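Local atomic coordinates of glutathione S-transferase (PDB entry 4O7H), a protein that probably catalyses the conjugation of glutathione to electrophilic substrates. Residues A96-D99 with R100-R104; M158-Y161 with A162-T165. All coordinates share one frame; numbering follows the deposited sequence.

Contact 1. Residues A96-D99 with R100-R104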
loop_
_atom_site.group_PDB
_atom_site.type_symbol
_atom_site.label_atom_id
_atom_site.label_comp_id
_atom_site.label_asym_id
_atom_site.label_seq_id
_atom_site.Cartn_x
_atom_site.Cartn_y
_atom_site.Cartn_z
ATOM N N ALA A 96 5.130 3.484 -3.669
ATOM C CA ALA A 96 3.747 3.854 -3.385
ATOM C C ALA A 96 3.056 4.542 -4.575
ATOM O O ALA A 96 1.867 4.302 -4.807
ATOM C CB ALA A 96 3.680 4.769 -2.171
ATOM N N TRP A 97 3.753 5.403 -5.277
ATOM C CA TRP A 97 3.161 6.036 -6.465
ATOM C C TRP A 97 2.555 4.949 -7.387
ATOM O O TRP A 97 1.406 5.073 -7.862
ATOM C CB TRP A 97 4.206 6.789 -7.228
ATOM C CG TRP A 97 3.663 7.419 -8.458
ATOM C CD1 TRP A 97 3.475 6.809 -9.665
ATOM C CD2 TRP A 97 3.238 8.784 -8.627
ATOM N NE1 TRP A 97 2.942 7.694 -10.560
ATOM C CE2 TRP A 97 2.828 8.924 -9.944
ATOM C CE3 TRP A 97 3.207 9.904 -7.783
ATOM C CZ2 TRP A 97 2.345 10.141 -10.464
ATOM C CZ3 TRP A 97 2.745 11.077 -8.279
ATOM C CH2 TRP A 97 2.330 11.204 -9.605
ATOM N N PHE A 98 3.301 3.904 -7.618
ATOM C CA PHE A 98 2.834 2.867 -8.558
ATOM C C PHE A 98 1.905 1.902 -7.901
ATOM O O PHE A 98 0.885 1.531 -8.492
ATOM C CB PHE A 98 4.042 2.170 -9.250
ATOM C CG PHE A 98 4.662 3.086 -10.248
ATOM C CD1 PHE A 98 4.111 3.257 -11.504
ATOM C CD2 PHE A 98 5.745 3.839 -9.877
ATOM C CE1 PHE A 98 4.671 4.200 -12.385
ATOM C CE2 PHE A 98 6.276 4.798 -10.735
ATOM C CZ PHE A 98 5.733 4.944 -11.990
ATOM N N ASP A 99 2.204 1.454 -6.669
ATOM C CA ASP A 99 1.295 0.460 -6.044
ATOM C C ASP A 99 -0.042 1.044 -5.539
ATOM O O ASP A 99 -0.991 0.296 -5.289
ATOM C CB ASP A 99 1.993 -0.309 -4.911
ATOM C CG ASP A 99 2.887 -1.422 -5.397
ATOM O OD1 ASP A 99 2.730 -1.972 -6.550
ATOM O OD2 ASP A 99 3.842 -1.783 -4.652
ATOM N N ARG A 100 -0.122 2.358 -5.368
ATOM C CA ARG A 100 -1.393 3.051 -5.078
ATOM C C ARG A 100 -1.951 3.776 -6.289
ATOM O O ARG A 100 -3.055 3.448 -6.738
ATOM C CB ARG A 100 -1.240 4.059 -3.886
ATOM C CG ARG A 100 -2.459 4.936 -3.640
ATOM C CD ARG A 100 -2.428 5.701 -2.270
ATOM N NE ARG A 100 -1.218 6.506 -2.199
ATOM C CZ ARG A 100 -0.221 6.338 -1.337
ATOM N NH1 ARG A 100 -0.271 5.384 -0.417
ATOM N NH2 ARG A 100 0.846 7.087 -1.441
ATOM N N LYS A 101 -1.304 4.849 -6.708
ATOM C CA LYS A 101 -1.863 5.780 -7.710
ATOM C C LYS A 101 -1.958 5.098 -9.092
ATOM O O LYS A 101 -3.020 5.075 -9.722
ATOM C CB LYS A 101 -1.102 7.092 -7.786
ATOM C CG LYS A 101 -1.764 8.128 -8.631
ATOM C CD LYS A 101 -0.935 9.392 -8.753
ATOM C CE LYS A 101 -1.406 10.306 -9.867
ATOM N NZ LYS A 101 -2.725 10.946 -9.579
ATOM N N PHE A 102 -0.843 4.585 -9.606
ATOM C CA PHE A 102 -0.906 3.906 -10.892
ATOM C C PHE A 102 -1.836 2.723 -10.809
ATOM O O PHE A 102 -2.655 2.476 -11.714
ATOM C CB PHE A 102 0.512 3.471 -11.334
ATOM C CG PHE A 102 0.587 2.883 -12.733
ATOM C CD1 PHE A 102 0.138 1.621 -13.006
ATOM C CD2 PHE A 102 1.176 3.602 -13.732
ATOM C CE1 PHE A 102 0.224 1.111 -14.279
ATOM C CE2 PHE A 102 1.297 3.095 -14.997
ATOM C CZ PHE A 102 0.813 1.840 -15.278
ATOM N N ASN A 103 -1.746 1.969 -9.707
ATOM C CA ASN A 103 -2.551 0.787 -9.537
ATOM C C ASN A 103 -4.045 1.110 -9.614
ATOM O O ASN A 103 -4.797 0.385 -10.256
ATOM C CB ASN A 103 -2.223 0.096 -8.230
ATOM C CG ASN A 103 -2.994 -1.186 -8.046
ATOM O OD1 ASN A 103 -2.877 -2.113 -8.825
ATOM N ND2 ASN A 103 -3.882 -1.203 -7.022
ATOM N N ARG A 104 -4.460 2.172 -8.918
ATOM C CA ARG A 104 -5.881 2.507 -8.867
ATOM C C ARG A 104 -6.378 3.091 -10.179
ATOM O O ARG A 104 -7.534 2.842 -10.559
ATOM C CB ARG A 104 -6.182 3.464 -7.675
ATOM C CG ARG A 104 -6.023 2.745 -6.338
ATOM C CD ARG A 104 -7.067 1.640 -6.022
ATOM N NE ARG A 104 -8.431 2.185 -5.852
ATOM C CZ ARG A 104 -8.897 2.713 -4.715
ATOM N NH1 ARG A 104 -8.137 2.740 -3.631
ATOM N NH2 ARG A 104 -10.126 3.203 -4.666
#
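The indole of Trp97 and the aliphatic chain of Lys101 run side by side in the same direction, one helical turn apart. Lys101 CD sits over one face of the six-membered ring of Trp97, 3.8 Å from its centroid and only 12° off the normal, a CH-pi contact; CE follows it onto CZ2 and CH2. Bending at chi4 (70°) then turns NZ to its salt bridge with Glu105. Since Trp97 NE1 is also hydrogen-bonded to His140 ND1, an alanine here would probably leave the methylenes of Lys101 without their aromatic floor and that imidazole nitrogen without its mate.

Aromatic packing continues with Phe98 and Phe102, whose planes lie 42° apart. CD1 of Phe98 approaches CB of Phe102 to 3.6 Å. Helix 127-150 touches both side chains, through Ile144 at Phe98 and Val137 at Phe102.

The backbone beneath is a pi-type widening of helix 85-119, a long helix of the all-helical C-terminal domain. An ordinary turn joins Arg100 N to Ala96 O at 2.8 Å, but the next bonds span five residues: Phe102 N to Trp97 O and Asn103 N to Phe98 O, both 2.9 Å.

Among the charged groups, Arg100 NH2 passes 3.7 Å from Ala96 CB, and its guanidinium forms salt bridges with Glu47 and Asp63 of the second subunit. Asp99 OD2 forms a salt bridge with Lys15 NZ and a hydrogen bond with Trp65 NE1.

Contact 2. Residues M158-Y161 with A162-T165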
loop_
_atom_site.group_PDB
_atom_site.type_symbol
_atom_site.label_atom_id
_atom_site.label_comp_id
_atom_site.label_asym_id
_atom_site.label_seq_id
_atom_site.Cartn_x
_atom_site.Cartn_y
_atom_site.Cartn_z
ATOM N N MET A 158 20.810 3.870 -9.031
ATOM C CA MET A 158 20.835 2.414 -9.107
ATOM C C MET A 158 19.409 1.923 -9.319
ATOM O O MET A 158 18.495 2.617 -8.951
ATOM C CB MET A 158 21.379 1.814 -7.822
ATOM C CG MET A 158 20.759 2.320 -6.559
ATOM S SD MET A 158 21.474 1.592 -5.059
ATOM C CE MET A 158 20.491 0.109 -4.961
ATOM N N LEU A 159 19.280 0.762 -9.936
ATOM C CA LEU A 159 17.994 0.129 -10.086
ATOM C C LEU A 159 17.471 -0.241 -8.680
ATOM O O LEU A 159 18.215 -0.756 -7.830
ATOM C CB LEU A 159 18.095 -1.091 -10.993
ATOM C CG LEU A 159 16.745 -1.768 -11.223
ATOM C CD1 LEU A 159 16.501 -2.140 -12.683
ATOM C CD2 LEU A 159 16.597 -2.927 -10.294
ATOM N N THR A 160 16.161 0.007 -8.449
ATOM C CA THR A 160 15.559 -0.233 -7.132
ATOM C C THR A 160 14.171 -0.812 -7.304
ATOM O O THR A 160 13.683 -1.017 -8.429
ATOM C CB THR A 160 15.408 1.049 -6.317
ATOM O OG1 THR A 160 14.506 1.946 -6.986
ATOM C CG2 THR A 160 16.762 1.682 -6.120
ATOM N N TYR A 161 13.537 -1.044 -6.163
ATOM C CA TYR A 161 12.149 -1.495 -6.145
ATOM C C TYR A 161 11.277 -0.488 -6.921
ATOM O O TYR A 161 10.202 -0.819 -7.396
ATOM C CB TYR A 161 11.635 -1.614 -4.723
ATOM C CG TYR A 161 12.096 -2.855 -4.021
ATOM C CD1 TYR A 161 11.839 -4.097 -4.568
ATOM C CD2 TYR A 161 12.737 -2.809 -2.819
ATOM C CE1 TYR A 161 12.223 -5.228 -3.916
ATOM C CE2 TYR A 161 13.106 -3.954 -2.165
ATOM C CZ TYR A 161 12.888 -5.156 -2.747
ATOM O OH TYR A 161 13.280 -6.284 -2.082
ATOM N N ALA A 162 11.680 0.767 -7.048
ATOM C CA ALA A 162 10.865 1.685 -7.843
ATOM C C ALA A 162 10.744 1.272 -9.270
ATOM O O ALA A 162 9.627 1.262 -9.868
ATOM C CB ALA A 162 11.441 3.095 -7.757
ATOM N N ASP A 163 11.878 0.978 -9.899
ATOM C CA ASP A 163 11.865 0.517 -11.289
ATOM C C ASP A 163 11.118 -0.812 -11.421
ATOM O O ASP A 163 10.313 -1.014 -12.344
ATOM C CB ASP A 163 13.293 0.291 -11.782
ATOM C CG ASP A 163 14.156 1.512 -11.642
ATOM O OD1 ASP A 163 14.156 2.348 -12.588
ATOM O OD2 ASP A 163 14.833 1.626 -10.575
ATOM N N ILE A 164 11.337 -1.700 -10.445
ATOM C CA ILE A 164 10.710 -3.021 -10.532
ATOM C C ILE A 164 9.183 -2.891 -10.460
ATOM O O ILE A 164 8.445 -3.463 -11.262
ATOM C CB ILE A 164 11.217 -3.929 -9.454
ATOM C CG1 ILE A 164 12.720 -4.236 -9.677
ATOM C CG2 ILE A 164 10.482 -5.253 -9.491
ATOM C CD1 ILE A 164 13.326 -4.910 -8.487
ATOM N N THR A 165 8.710 -2.097 -9.510
ATOM C CA THR A 165 7.274 -1.911 -9.295
ATOM C C THR A 165 6.620 -1.291 -10.555
ATOM O O THR A 165 5.648 -1.824 -11.081
ATOM C CB THR A 165 7.015 -1.047 -8.042
ATOM O OG1 THR A 165 7.678 -1.643 -6.899
ATOM C CG2 THR A 165 5.505 -0.939 -7.784
HETATM O O HOH W 1 15.776 3.441 -8.987
#
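Thr160 and Asp163 form a capping box at the start of helix 161-175, the N-capping motif well known at this helix in glutathione transferases. Asp163 reaches back to the N-H of Thr160, while the threonine hydroxyl accepts the N-H of Ala162. Asp163 OD2 receives Thr160 N at 3.0 Å, met on the anti side and nearly straight (160°). Placed between the backbone N and the carbonyl carbon (chi1 63°), Thr160 OG1 leans over the first helical N-H groups and lies 3.1 Å from Ala162 N. The other carboxylate oxygen, OD1, is held by Leu154 N and Trp190 NE1, so this buried group is gripped from both its oxygens and has little freedom to rotate.

Apolar contact across the cap is looser. Leu159, just before the cap, crosses Ile164 at about a right angle, with Leu159 CD2 and Ile164 CG1 4.1 Å apart, as in a hydrophobic staple. The side chain of Tyr161 touches Leu80, Cys68 and Leu71, and Tyr161 CD1 comes within 4.3 Å of Ile164 CD1, a loose apolar contact.

Toward the partly exposed Met158, a water fills in for direct contact: it donates to Met158 O at 2.8 Å and to Asp163 OD2 at 2.6 Å, and accepts from Thr160 OG1.

The opposite end is tight again. Tyr161 O accepts two bonds from Thr165, from N at 2.9 Å and from OG1 at 2.7 Å, the donors lying on opposite faces of the carbonyl plane.

Contact 1 closes before contact 2 opens along the chain, and their centres are about 14 Å apart. The first lies within helix 85-119 and the second at the start of helix 161-175, with helix 127-150 between them in sequence. The two helices meet directly: Thr165 CG2 packs against Phe98 CB at 3.7 Å. Lys15, from helix 11-22 of the thioredoxin-like N-terminal domain, binds both Asp99 OD2 and Thr165 OG1 and so ties the two contacts to that domain. Their outlooks differ, however: residues 96-104 reach the second subunit of the dimer, whereas residues 158-165 touch no other chain and start a helix inside the subunit.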